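Pngf-ii (Elizabethkingia meningoseptica, PDB 4R4X) acts as a peptide:N-glycosidase, probably hydrolysing the bond that links N-glycans to asparagine side chains of glycoproteins. Local coordinates at residues Thr3-Tyr8 / Lys152-Leu157; Val234-Lys239 / Ile360-Ser365; Asn280-Gln285 / Tyr396-Asn401; Ser463-Asn468 / Gly477-Asp482. One frame throughout, in Å; residues are numbered along the deposited sequence.

How the contacts relate
Contact 1 stands apart: it lies in the N-terminal domain, its centre 50 Å from that of contact 2, 65 Å from contact 4 and 79 Å from contact 3. It is also the one beside a metal, the side chain of L157 lying about 5 Å from a bound zinc ion. The other three belong to the PNGase F-like part. Contact 2 builds a central sheet, and contact 4 lies about 7 Å from it between nearest atoms. Contact 3 is more remote, about 18 Å from contact 2 and 17 Å from contact 4 by nearest atoms. The segments of contacts 2 and 3 alternate along the chain, and contact 3 joins the two PNGase F family regions.

Contact 1: residues Thr3-Tyr8 / Lys152-Leu157; sequences TYEITY and KKIKAL
The carbonyl oxygen of K152 takes a hydrogen bond of 2.8 Å from E5 N, with a CA-H···O contact from Y4 CA beside it, 3.2 Å from K152 O. K152 N returns a bond to E5 O at 3.0 Å, which makes E5 and K152 an antiparallel hydrogen-bonded pair. Two residues on, I154 N reaches T3 O at 2.9 Å. Beyond this last direct bond a water accepts from T3 N and donates to I154 O, the latter at 2.6 Å.

Y4 and K153 form the non-hydrogen-bonded pair between. Their side chains run alongside each other in the same direction, with K153 CG 3.6 Å from Y4 CE2. On the other face T3 meets I154 tightly, T3 CG2 lying 3.4 Å from I154 CG1. The T3 methyl is turned there because OG1 sits anti to the carbonyl carbon (chi1 -63°), an orientation in which the hydroxyl can bond N28. The extended E5 side chain crosses I154 at about a right angle; OE1 touches I154 CD1 while OE2 forms a salt bridge with K40.

Strand 3-12 pairs on its other side with strand 23-27. This antiparallel ladder thus belongs to the antiparallel β-structure of the N-terminal domain, assigned to the LolA/LolB clan.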
loop_
_atom_site.group_PDB
_atom_site.type_symbol
_atom_site.label_atom_id
_atom_site.label_comp_id
_atom_site.label_asym_id
_atom_site.label_seq_id
_atom_site.Cartn_x
_atom_site.Cartn_y
_atom_site.Cartn_z
ATOM N N THR A 3 22.493 15.622 39.735
ATOM C CA THR A 3 21.812 15.568 38.454
ATOM C C THR A 3 21.674 16.946 37.840
ATOM O O THR A 3 21.312 17.911 38.533
ATOM C CB THR A 3 20.421 14.934 38.626
ATOM O OG1 THR A 3 20.603 13.600 39.071
ATOM C CG2 THR A 3 19.637 14.925 37.320
ATOM N N TYR A 4 21.917 17.036 36.529
ATOM C CA TYR A 4 21.766 18.300 35.807
ATOM C C TYR A 4 20.803 18.168 34.644
ATOM O O TYR A 4 20.711 17.128 34.024
ATOM C CB TYR A 4 23.104 18.781 35.248
ATOM C CG TYR A 4 24.153 19.011 36.292
ATOM C CD1 TYR A 4 24.972 17.979 36.689
ATOM C CD2 TYR A 4 24.324 20.263 36.879
ATOM C CE1 TYR A 4 25.941 18.168 37.654
ATOM C CE2 TYR A 4 25.297 20.467 37.853
ATOM C CZ TYR A 4 26.097 19.412 38.230
ATOM O OH TYR A 4 27.068 19.550 39.192
ATOM N N GLU A 5 20.128 19.259 34.330
ATOM C CA GLU A 5 19.233 19.337 33.195
ATOM C C GLU A 5 19.770 20.378 32.249
ATOM O O GLU A 5 19.933 21.531 32.644
ATOM C CB GLU A 5 17.851 19.747 33.679
ATOM C CG GLU A 5 16.846 20.035 32.585
ATOM C CD GLU A 5 15.414 19.805 33.066
ATOM O OE1 GLU A 5 15.237 19.381 34.240
ATOM O OE2 GLU A 5 14.476 20.040 32.285
ATOM N N ILE A 6 20.071 19.975 31.021
ATOM C CA ILE A 6 20.577 20.885 30.009
ATOM C C ILE A 6 19.574 21.051 28.889
ATOM O O ILE A 6 19.069 20.058 28.336
ATOM C CB ILE A 6 21.907 20.378 29.408
ATOM C CG1 ILE A 6 22.929 20.100 30.528
ATOM C CG2 ILE A 6 22.440 21.406 28.408
ATOM C CD1 ILE A 6 22.885 18.693 31.086
ATOM N N THR A 7 19.274 22.303 28.565
ATOM C CA THR A 7 18.294 22.642 27.579
ATOM C C THR A 7 18.973 23.278 26.400
ATOM O O THR A 7 19.839 24.120 26.573
ATOM C CB THR A 7 17.272 23.641 28.153
ATOM O OG1 THR A 7 16.720 23.079 29.353
ATOM C CG2 THR A 7 16.176 23.930 27.121
ATOM N N TYR A 8 18.589 22.855 25.204
ATOM C CA TYR A 8 19.301 23.240 23.986
ATOM C C TYR A 8 18.433 24.029 23.030
ATOM O O TYR A 8 17.198 23.951 23.068
ATOM C CB TYR A 8 19.810 22.003 23.240
ATOM C CG TYR A 8 20.844 21.196 23.989
ATOM C CD1 TYR A 8 20.464 20.169 24.829
ATOM C CD2 TYR A 8 22.202 21.451 23.842
ATOM C CE1 TYR A 8 21.404 19.411 25.519
ATOM C CE2 TYR A 8 23.154 20.709 24.533
ATOM C CZ TYR A 8 22.758 19.687 25.362
ATOM O OH TYR A 8 23.688 18.933 26.055
ATOM N N LYS A 152 21.131 23.459 34.612
ATOM C CA LYS A 152 20.610 23.622 35.979
ATOM C C LYS A 152 20.704 22.335 36.775
ATOM O O LYS A 152 20.491 21.255 36.225
ATOM C CB LYS A 152 19.135 24.014 35.980
ATOM C CG LYS A 152 18.654 24.950 34.896
ATOM C CD LYS A 152 17.136 25.069 35.036
ATOM C CE LYS A 152 16.477 25.783 33.857
ATOM N NZ LYS A 152 16.575 27.262 34.001
ATOM N N LYS A 153 20.982 22.470 38.073
ATOM C CA LYS A 153 20.936 21.368 39.023
ATOM C C LYS A 153 19.496 20.988 39.344
ATOM O O LYS A 153 18.664 21.864 39.533
ATOM C CB LYS A 153 21.608 21.782 40.341
ATOM C CG LYS A 153 23.102 21.989 40.224
ATOM C CD LYS A 153 23.757 22.292 41.565
ATOM C CE LYS A 153 25.116 22.928 41.327
ATOM N NZ LYS A 153 25.982 22.896 42.530
ATOM N N ILE A 154 19.216 19.686 39.439
ATOM C CA ILE A 154 17.901 19.220 39.872
ATOM C C ILE A 154 18.037 18.085 40.864
ATOM O O ILE A 154 19.101 17.472 40.979
ATOM C CB ILE A 154 16.991 18.805 38.688
ATOM C CG1 ILE A 154 17.572 17.615 37.921
ATOM C CG2 ILE A 154 16.791 19.983 37.743
ATOM C CD1 ILE A 154 16.659 17.067 36.841
ATOM N N LYS A 155 16.932 17.800 41.551
ATOM C CA LYS A 155 16.913 16.861 42.677
ATOM C C LYS A 155 17.271 15.408 42.334
ATOM O O LYS A 155 17.840 14.691 43.168
ATOM C CB LYS A 155 15.532 16.901 43.365
ATOM C CG LYS A 155 15.420 17.982 44.434
ATOM C CD LYS A 155 13.993 18.200 44.920
ATOM C CE LYS A 155 13.339 16.925 45.438
ATOM N NZ LYS A 155 14.138 16.243 46.498
ATOM N N ALA A 156 16.919 14.969 41.130
ATOM C CA ALA A 156 17.100 13.570 40.743
ATOM C C ALA A 156 16.758 13.347 39.274
ATOM O O ALA A 156 16.040 14.141 38.659
ATOM C CB ALA A 156 16.230 12.674 41.611
ATOM N N LEU A 157 17.297 12.281 38.706
ATOM C CA LEU A 157 16.838 11.812 37.413
ATOM C C LEU A 157 15.654 10.891 37.729
ATOM O O LEU A 157 15.839 9.769 38.194
ATOM C CB LEU A 157 17.959 11.090 36.663
ATOM C CG LEU A 157 17.728 10.853 35.160
ATOM C CD1 LEU A 157 19.041 10.577 34.440
ATOM C CD2 LEU A 157 16.751 9.731 34.896
HETATM O O HOH W 1 20.528 15.537 41.920
#

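Contact 2: residues Val234-Lys239 / Ile360-Ser365; sequences VELKQK and ISLELS
This is a central antiparallel strand pairing in a four-stranded sheet, where residues V234-Q238 run against I360-L364 and both strands have a further neighbour, 326-331 and 186-196. The axes lie 4.7 Å apart and are almost exactly antiparallel. Reciprocal backbone hydrogen bonds join E235 to E363 and K237 to S361, the shortest being E235 N to E363 O at 2.9 Å.

One face is largely apolar. V234 CG2 touches two leucine methyls, 3.6 Å from both L362 CD1 and L364 CD2, while L236 CD1 meets I360 CD1 at 3.6 Å. From the facing sheet M300 packs on V234 and L236, and F302 on L236. On the other face different first torsions (chi1 -172° in E235, 68° in E363) followed by extended chains lay the two glutamates side by side, carboxylate planes 61° apart. One water donates to E235 OE2 and to E363 OE1, which probably eases the repulsion between them. Two sheets closing on an apolar interior are consistent with the jelly-roll β-sandwich known from PNGase F.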
loop_
_atom_site.group_PDB
_atom_site.type_symbol
_atom_site.label_atom_id
_atom_site.label_comp_id
_atom_site.label_asym_id
_atom_site.label_seq_id
_atom_site.Cartn_x
_atom_site.Cartn_y
_atom_site.Cartn_z
ATOM N N VAL A 234 -3.757 -1.269 -1.587
ATOM C CA VAL A 234 -3.941 -2.690 -1.432
ATOM C C VAL A 234 -2.691 -3.357 -1.934
ATOM O O VAL A 234 -2.200 -2.994 -3.007
ATOM C CB VAL A 234 -5.188 -3.201 -2.179
ATOM C CG1 VAL A 234 -5.165 -2.834 -3.665
ATOM C CG2 VAL A 234 -5.340 -4.699 -1.994
ATOM N N GLU A 235 -2.175 -4.309 -1.150
ATOM C CA GLU A 235 -0.938 -5.028 -1.494
ATOM C C GLU A 235 -1.087 -6.544 -1.461
ATOM O O GLU A 235 -1.501 -7.130 -0.457
ATOM C CB GLU A 235 0.216 -4.619 -0.586
ATOM C CG GLU A 235 1.576 -5.188 -1.037
ATOM C CD GLU A 235 2.742 -4.582 -0.256
ATOM O OE1 GLU A 235 3.778 -4.255 -0.859
ATOM O OE2 GLU A 235 2.627 -4.437 0.977
ATOM N N LEU A 236 -0.720 -7.174 -2.575
ATOM C CA LEU A 236 -0.800 -8.612 -2.736
ATOM C C LEU A 236 0.585 -9.147 -3.073
ATOM O O LEU A 236 1.336 -8.512 -3.849
ATOM C CB LEU A 236 -1.786 -8.958 -3.864
ATOM C CG LEU A 236 -1.979 -10.477 -4.059
ATOM C CD1 LEU A 236 -3.432 -10.854 -4.234
ATOM C CD2 LEU A 236 -1.159 -10.988 -5.212
ATOM N N LYS A 237 0.924 -10.296 -2.494
ATOM C CA LYS A 237 2.162 -10.999 -2.822
ATOM C C LYS A 237 1.761 -12.379 -3.302
ATOM O O LYS A 237 0.844 -12.974 -2.765
ATOM C CB LYS A 237 3.081 -11.125 -1.597
ATOM C CG LYS A 237 3.428 -9.851 -0.862
ATOM C CD LYS A 237 4.207 -8.851 -1.703
ATOM C CE LYS A 237 4.551 -7.602 -0.879
ATOM N NZ LYS A 237 5.493 -7.925 0.236
ATOM N N GLN A 238 2.407 -12.882 -4.338
ATOM C CA GLN A 238 1.972 -14.123 -4.993
ATOM C C GLN A 238 3.166 -14.980 -5.385
ATOM O O GLN A 238 4.217 -14.458 -5.700
ATOM C CB GLN A 238 1.158 -13.782 -6.250
ATOM C CG GLN A 238 0.787 -14.935 -7.168
ATOM C CD GLN A 238 1.852 -15.291 -8.199
ATOM O OE1 GLN A 238 2.670 -14.464 -8.587
ATOM N NE2 GLN A 238 1.826 -16.522 -8.664
ATOM N N LYS A 239 2.978 -16.297 -5.367
ATOM C CA LYS A 239 3.854 -17.236 -6.047
ATOM C C LYS A 239 3.080 -18.461 -6.484
ATOM O O LYS A 239 1.969 -18.708 -6.005
ATOM C CB LYS A 239 5.008 -17.662 -5.146
ATOM C CG LYS A 239 4.621 -18.639 -4.049
ATOM C CD LYS A 239 5.833 -18.900 -3.165
ATOM C CE LYS A 239 5.475 -19.646 -1.897
ATOM N NZ LYS A 239 5.523 -21.117 -2.099
ATOM N N ILE A 360 -1.016 -16.794 -1.971
ATOM C CA ILE A 360 -0.952 -15.341 -1.822
ATOM C C ILE A 360 -1.048 -14.853 -0.372
ATOM O O ILE A 360 -1.477 -15.587 0.544
ATOM C CB ILE A 360 -2.059 -14.613 -2.632
ATOM C CG1 ILE A 360 -3.407 -14.759 -1.932
ATOM C CG2 ILE A 360 -2.115 -15.140 -4.050
ATOM C CD1 ILE A 360 -4.486 -13.846 -2.444
ATOM N N SER A 361 -0.614 -13.604 -0.202
ATOM C CA SER A 361 -0.903 -12.779 0.953
ATOM C C SER A 361 -1.544 -11.498 0.447
ATOM O O SER A 361 -1.282 -11.084 -0.677
ATOM C CB SER A 361 0.370 -12.467 1.745
ATOM O OG SER A 361 0.939 -13.700 2.225
ATOM N N LEU A 362 -2.380 -10.890 1.275
ATOM C CA LEU A 362 -3.104 -9.685 0.915
ATOM C C LEU A 362 -3.409 -8.837 2.144
ATOM O O LEU A 362 -3.879 -9.365 3.174
ATOM C CB LEU A 362 -4.414 -10.061 0.244
ATOM C CG LEU A 362 -5.348 -8.929 -0.146
ATOM C CD1 LEU A 362 -4.716 -8.158 -1.282
ATOM C CD2 LEU A 362 -6.702 -9.504 -0.540
ATOM N N GLU A 363 -3.172 -7.529 2.024
ATOM C CA GLU A 363 -3.533 -6.565 3.055
ATOM C C GLU A 363 -3.924 -5.230 2.425
ATOM O O GLU A 363 -3.611 -4.957 1.256
ATOM C CB GLU A 363 -2.380 -6.390 4.068
ATOM C CG GLU A 363 -1.135 -5.705 3.510
ATOM C CD GLU A 363 0.043 -5.675 4.475
ATOM O OE1 GLU A 363 0.762 -4.649 4.508
ATOM O OE2 GLU A 363 0.262 -6.666 5.212
ATOM N N LEU A 364 -4.646 -4.432 3.197
ATOM C CA LEU A 364 -4.904 -3.045 2.905
ATOM C C LEU A 364 -4.122 -2.160 3.856
ATOM O O LEU A 364 -3.835 -2.554 4.996
ATOM C CB LEU A 364 -6.393 -2.735 3.073
ATOM C CG LEU A 364 -7.443 -3.593 2.380
ATOM C CD1 LEU A 364 -8.847 -3.073 2.679
ATOM C CD2 LEU A 364 -7.217 -3.611 0.883
ATOM N N SER A 365 -3.757 -0.967 3.409
ATOM C CA SER A 365 -3.171 0.019 4.301
ATOM C C SER A 365 -3.839 1.379 4.104
ATOM O O SER A 365 -4.172 1.786 2.962
ATOM C CB SER A 365 -1.662 0.142 4.094
ATOM O OG SER A 365 -1.341 0.589 2.798
HETATM O O HOH W 2 0.997 -2.838 2.495
#

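Contact 3: residues Asn280-Gln285 / Tyr396-Asn401; sequences NGKSYQ and YPTMFN
The backbones of 280-285 and 396-401 form no sheet with each other: their closest CA atoms, those of N280 and M399, are 6.9 Å apart. Segment 280-285 is a turn leading into the short strand 284-285, whereas 396-401 opens with an inverse gamma turn centred on P397, in which T398 N bonds Y396 O. Side chains therefore bridge the two PNGase F family regions.

Y284 is the main wedge. Its OH shares a hydrogen bond of 2.7 Å with T398 OG1, which lies at the ring edge. Selenomethionine M399 sets CB over one ring face, a CH-pi contact 4.0 Å from the Y284 centroid; its SE makes a distant Met-aromatic contact at 5.0 Å. Bends at chi2 (-86°) and chi3 (-69°) curl the M399 chain over the ring, bringing CE 3.7 Å from Y284 CG.

Beside the same hydroxyl, N401 ND2 donates to N280 OD1 at 2.8 Å. The bond uses an OD1 lone pair and lies in both amide planes, although these are 61° apart. Outside partners hold the 396-401 backbone, Q517 bonding T398 O and N278 bonding M399 O. One water joins K282 NZ to T398 O, and another donates to N280 O and, at 3.0 Å, to N401 OD1.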
loop_
_atom_site.group_PDB
_atom_site.type_symbol
_atom_site.label_atom_id
_atom_site.label_comp_id
_atom_site.label_asym_id
_atom_site.label_seq_id
_atom_site.Cartn_x
_atom_site.Cartn_y
_atom_site.Cartn_z
ATOM N N ASN A 280 -26.418 -10.906 -29.411
ATOM C CA ASN A 280 -25.477 -11.861 -30.038
ATOM C C ASN A 280 -25.824 -13.343 -29.842
ATOM O O ASN A 280 -25.051 -14.191 -30.225
ATOM C CB ASN A 280 -24.012 -11.580 -29.632
ATOM C CG ASN A 280 -23.631 -12.128 -28.253
ATOM O OD1 ASN A 280 -22.431 -12.210 -27.941
ATOM N ND2 ASN A 280 -24.612 -12.468 -27.418
ATOM N N GLY A 281 -26.957 -13.635 -29.213
ATOM C CA GLY A 281 -27.453 -14.993 -29.106
ATOM C C GLY A 281 -26.967 -15.729 -27.866
ATOM O O GLY A 281 -27.402 -16.835 -27.588
ATOM N N LYS A 282 -26.074 -15.107 -27.106
ATOM C CA LYS A 282 -25.554 -15.704 -25.904
ATOM C C LYS A 282 -26.108 -14.998 -24.660
ATOM O O LYS A 282 -26.788 -13.955 -24.751
ATOM C CB LYS A 282 -24.024 -15.648 -25.912
ATOM C CG LYS A 282 -23.413 -16.441 -27.048
ATOM C CD LYS A 282 -21.900 -16.398 -27.027
ATOM C CE LYS A 282 -21.314 -17.279 -28.118
ATOM N NZ LYS A 282 -19.828 -17.132 -28.124
ATOM N N SER A 283 -25.800 -15.586 -23.512
ATOM C CA SER A 283 -26.186 -15.064 -22.217
ATOM C C SER A 283 -24.992 -14.822 -21.337
ATOM O O SER A 283 -24.017 -15.573 -21.368
ATOM C CB SER A 283 -27.096 -16.029 -21.500
ATOM O OG SER A 283 -28.350 -15.970 -22.100
ATOM N N TYR A 284 -25.100 -13.779 -20.528
ATOM C CA TYR A 284 -24.025 -13.388 -19.625
ATOM C C TYR A 284 -24.683 -13.131 -18.285
ATOM O O TYR A 284 -25.898 -12.868 -18.226
ATOM C CB TYR A 284 -23.307 -12.167 -20.185
ATOM C CG TYR A 284 -22.789 -12.443 -21.569
ATOM C CD1 TYR A 284 -21.589 -13.147 -21.754
ATOM C CD2 TYR A 284 -23.509 -12.078 -22.685
ATOM C CE1 TYR A 284 -21.131 -13.459 -23.005
ATOM C CE2 TYR A 284 -23.059 -12.381 -23.959
ATOM C CZ TYR A 284 -21.864 -13.070 -24.116
ATOM O OH TYR A 284 -21.378 -13.378 -25.373
ATOM N N GLN A 285 -23.896 -13.218 -17.221
ATOM C CA GLN A 285 -24.437 -13.228 -15.874
ATOM C C GLN A 285 -23.767 -12.192 -14.972
ATOM O O GLN A 285 -22.557 -12.216 -14.777
ATOM C CB GLN A 285 -24.266 -14.609 -15.249
ATOM C CG GLN A 285 -24.801 -15.756 -16.082
ATOM C CD GLN A 285 -23.838 -16.231 -17.156
ATOM O OE1 GLN A 285 -22.610 -16.284 -16.954
ATOM N NE2 GLN A 285 -24.392 -16.593 -18.311
ATOM N N TYR A 396 -17.519 -16.496 -20.147
ATOM C CA TYR A 396 -16.501 -15.524 -20.534
ATOM C C TYR A 396 -17.142 -14.357 -21.242
ATOM O O TYR A 396 -18.170 -14.532 -21.874
ATOM C CB TYR A 396 -15.478 -16.148 -21.462
ATOM C CG TYR A 396 -14.610 -17.145 -20.781
ATOM C CD1 TYR A 396 -14.991 -18.482 -20.713
ATOM C CD2 TYR A 396 -13.411 -16.766 -20.198
ATOM C CE1 TYR A 396 -14.198 -19.412 -20.095
ATOM C CE2 TYR A 396 -12.602 -17.697 -19.586
ATOM C CZ TYR A 396 -13.009 -19.013 -19.537
ATOM O OH TYR A 396 -12.228 -19.941 -18.919
ATOM N N PRO A 397 -16.508 -13.174 -21.169
ATOM C CA PRO A 397 -17.095 -11.977 -21.748
ATOM C C PRO A 397 -16.882 -11.847 -23.253
ATOM O O PRO A 397 -16.092 -11.035 -23.724
ATOM C CB PRO A 397 -16.419 -10.846 -20.949
ATOM C CG PRO A 397 -15.095 -11.411 -20.563
ATOM C CD PRO A 397 -15.396 -12.847 -20.257
ATOM N N THR A 398 -17.637 -12.651 -23.995
ATOM C CA THR A 398 -17.608 -12.680 -25.448
ATOM C C THR A 398 -18.694 -11.790 -26.075
ATOM O O THR A 398 -19.029 -11.931 -27.257
ATOM C CB THR A 398 -17.800 -14.126 -25.909
ATOM O OG1 THR A 398 -19.026 -14.655 -25.334
ATOM C CG2 THR A 398 -16.651 -14.970 -25.443
HETATM N N MSE A 399 -19.212 -10.832 -25.309
HETATM C CA MSE A 399 -20.372 -10.038 -25.749
HETATM C C MSE A 399 -20.053 -8.979 -26.770
HETATM O O MSE A 399 -20.954 -8.368 -27.325
HETATM C CB MSE A 399 -21.074 -9.388 -24.549
HETATM C CG MSE A 399 -20.320 -8.275 -23.840
HETATM SE SE MSE A 399 -19.099 -9.023 -22.475
HETATM C CE MSE A 399 -20.422 -9.682 -21.172
ATOM N N PHE A 400 -18.778 -8.764 -27.046
ATOM C CA PHE A 400 -18.373 -7.608 -27.825
ATOM C C PHE A 400 -18.381 -7.852 -29.324
ATOM O O PHE A 400 -18.088 -6.951 -30.103
ATOM C CB PHE A 400 -17.043 -7.093 -27.298
ATOM C CG PHE A 400 -17.160 -6.494 -25.935
ATOM C CD1 PHE A 400 -17.790 -5.269 -25.766
ATOM C CD2 PHE A 400 -16.666 -7.143 -24.828
ATOM C CE1 PHE A 400 -17.920 -4.714 -24.520
ATOM C CE2 PHE A 400 -16.777 -6.582 -23.569
ATOM C CZ PHE A 400 -17.414 -5.368 -23.410
ATOM N N ASN A 401 -18.796 -9.043 -29.747
ATOM C CA ASN A 401 -19.093 -9.225 -31.176
ATOM C C ASN A 401 -20.406 -8.574 -31.629
ATOM O O ASN A 401 -20.676 -8.532 -32.820
ATOM C CB ASN A 401 -19.022 -10.687 -31.610
ATOM C CG ASN A 401 -20.166 -11.533 -31.071
ATOM O OD1 ASN A 401 -20.650 -12.442 -31.765
ATOM N ND2 ASN A 401 -20.590 -11.267 -29.861
HETATM O O HOH W 3 -22.240 -14.523 -30.376
HETATM O O HOH W 4 -19.617 -14.314 -28.961
#

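Contact 4: residues Ser463-Asn468 / Gly477-Asp482; sequences SYRLFN and GLSSSD
R465 lays one face of its guanidinium over the hydroxyl of S479, whose OG stands 3.2 Å above the middle of that plane without hydrogen bonding. Both segments belong to the long loop between strands 449-454 and 493-504, inside the span closed by the C461-C489 disulfide, and each carries a 3-10 turn. CG anti to the backbone N (chi1 -177°) and a bend at chi2 (72°) bring the R465 guanidinium over S479 and NH1 within reach of N468 O, which it bonds weakly.

D482 lies obliquely to this arginine. D482 OD1 touches R465 CD at 3.4 Å but remains 4.3 Å from R465 NE, beyond a salt bridge. D482 OD2 instead accepts S479 N at 3.0 Å, from above the carboxylate plane, and a hydrogen bond from a water weakly bonded to R465 NE. S479 OG has its own bonds to S471 and G472.

Farther along, S481 CB presses on the amide of N468, 3.4 Å from N468 CG. S481 OG, between backbone N and carbonyl carbon (chi1 66°), lies 3.5 Å from N468 CB. That amide is held at both ends: OD1 accepts F306 N, while ND2 donates to Y464 O at 2.9 Å, from the face of that carbonyl opposite F467 N.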
loop_
_atom_site.group_PDB
_atom_site.type_symbol
_atom_site.label_atom_id
_atom_site.label_comp_id
_atom_site.label_asym_id
_atom_site.label_seq_id
_atom_site.Cartn_x
_atom_site.Cartn_y
_atom_site.Cartn_z
ATOM N N SER A 463 10.358 -6.364 -19.831
ATOM C CA SER A 463 10.960 -5.916 -18.563
ATOM C C SER A 463 10.830 -6.895 -17.384
ATOM O O SER A 463 11.629 -6.822 -16.473
ATOM C CB SER A 463 10.368 -4.557 -18.125
ATOM O OG SER A 463 10.489 -3.588 -19.154
ATOM N N TYR A 464 9.834 -7.788 -17.408
ATOM C CA TYR A 464 9.439 -8.574 -16.239
ATOM C C TYR A 464 9.867 -10.035 -16.407
ATOM O O TYR A 464 9.376 -10.935 -15.710
ATOM C CB TYR A 464 7.919 -8.435 -15.968
ATOM C CG TYR A 464 7.531 -6.971 -16.039
ATOM C CD1 TYR A 464 7.954 -6.069 -15.084
ATOM C CD2 TYR A 464 6.853 -6.492 -17.126
ATOM C CE1 TYR A 464 7.687 -4.705 -15.213
ATOM C CE2 TYR A 464 6.572 -5.147 -17.273
ATOM C CZ TYR A 464 6.980 -4.255 -16.328
ATOM O OH TYR A 464 6.680 -2.910 -16.543
ATOM N N ARG A 465 10.810 -10.245 -17.316
ATOM C CA ARG A 465 11.265 -11.596 -17.684
ATOM C C ARG A 465 11.660 -12.465 -16.483
ATOM O O ARG A 465 11.346 -13.662 -16.458
ATOM C CB ARG A 465 12.427 -11.481 -18.679
ATOM C CG ARG A 465 12.948 -12.803 -19.193
ATOM C CD ARG A 465 11.973 -13.447 -20.158
ATOM N NE ARG A 465 12.407 -14.777 -20.576
ATOM C CZ ARG A 465 12.121 -15.916 -19.952
ATOM N NH1 ARG A 465 11.413 -15.936 -18.831
ATOM N NH2 ARG A 465 12.578 -17.055 -20.464
ATOM N N LEU A 466 12.304 -11.868 -15.482
ATOM C CA LEU A 466 12.853 -12.623 -14.354
ATOM C C LEU A 466 11.784 -13.075 -13.345
ATOM O O LEU A 466 12.072 -13.840 -12.412
ATOM C CB LEU A 466 13.947 -11.818 -13.647
ATOM C CG LEU A 466 15.220 -11.536 -14.452
ATOM C CD1 LEU A 466 16.219 -10.715 -13.637
ATOM C CD2 LEU A 466 15.853 -12.820 -14.971
ATOM N N PHE A 467 10.562 -12.588 -13.523
ATOM C CA PHE A 467 9.420 -13.095 -12.752
ATOM C C PHE A 467 8.809 -14.349 -13.395
ATOM O O PHE A 467 7.917 -14.951 -12.811
ATOM C CB PHE A 467 8.328 -12.028 -12.598
ATOM C CG PHE A 467 8.752 -10.828 -11.801
ATOM C CD1 PHE A 467 8.607 -10.801 -10.406
ATOM C CD2 PHE A 467 9.319 -9.720 -12.428
ATOM C CE1 PHE A 467 9.007 -9.708 -9.672
ATOM C CE2 PHE A 467 9.718 -8.618 -11.694
ATOM C CZ PHE A 467 9.533 -8.592 -10.304
ATOM N N ASN A 468 9.300 -14.747 -14.583
ATOM C CA ASN A 468 8.558 -15.672 -15.452
ATOM C C ASN A 468 9.353 -16.925 -15.859
ATOM O O ASN A 468 9.536 -17.187 -17.049
ATOM C CB ASN A 468 8.095 -14.939 -16.732
ATOM C CG ASN A 468 6.895 -14.007 -16.494
ATOM O OD1 ASN A 468 5.745 -14.445 -16.453
ATOM N ND2 ASN A 468 7.160 -12.737 -16.354
ATOM N N GLY A 477 13.260 -16.518 -30.758
ATOM C CA GLY A 477 14.089 -16.027 -29.671
ATOM C C GLY A 477 13.396 -15.270 -28.553
ATOM O O GLY A 477 14.055 -14.807 -27.607
ATOM N N LEU A 478 12.092 -15.083 -28.694
ATOM C CA LEU A 478 11.280 -14.397 -27.694
ATOM C C LEU A 478 10.643 -15.426 -26.772
ATOM O O LEU A 478 10.467 -16.586 -27.156
ATOM C CB LEU A 478 10.175 -13.572 -28.394
ATOM C CG LEU A 478 10.719 -12.385 -29.201
ATOM C CD1 LEU A 478 9.637 -11.786 -30.138
ATOM C CD2 LEU A 478 11.271 -11.339 -28.262
ATOM N N SER A 479 10.289 -14.972 -25.578
ATOM C CA SER A 479 9.545 -15.731 -24.600
ATOM C C SER A 479 8.140 -15.150 -24.514
ATOM O O SER A 479 7.933 -13.971 -24.776
ATOM C CB SER A 479 10.275 -15.634 -23.242
ATOM O OG SER A 479 9.849 -16.631 -22.323
ATOM N N SER A 480 7.160 -15.974 -24.163
ATOM C CA SER A 480 5.771 -15.538 -24.129
ATOM C C SER A 480 5.580 -14.293 -23.275
ATOM O O SER A 480 4.815 -13.406 -23.657
ATOM C CB SER A 480 4.847 -16.654 -23.625
ATOM O OG SER A 480 3.493 -16.217 -23.684
ATOM N N SER A 481 6.291 -14.209 -22.151
ATOM C CA SER A 481 6.132 -13.100 -21.218
ATOM C C SER A 481 6.671 -11.766 -21.764
ATOM O O SER A 481 6.365 -10.732 -21.216
ATOM C CB SER A 481 6.784 -13.450 -19.835
ATOM O OG SER A 481 8.190 -13.575 -19.920
ATOM N N ASP A 482 7.484 -11.809 -22.821
ATOM C CA ASP A 482 8.022 -10.633 -23.487
ATOM C C ASP A 482 7.013 -9.938 -24.414
ATOM O O ASP A 482 7.207 -8.775 -24.752
ATOM C CB ASP A 482 9.203 -11.006 -24.393
ATOM C CG ASP A 482 10.383 -11.663 -23.654
ATOM O OD1 ASP A 482 10.557 -11.416 -22.433
ATOM O OD2 ASP A 482 11.172 -12.369 -24.339
HETATM O O HOH W 5 13.566 -13.651 -23.628
#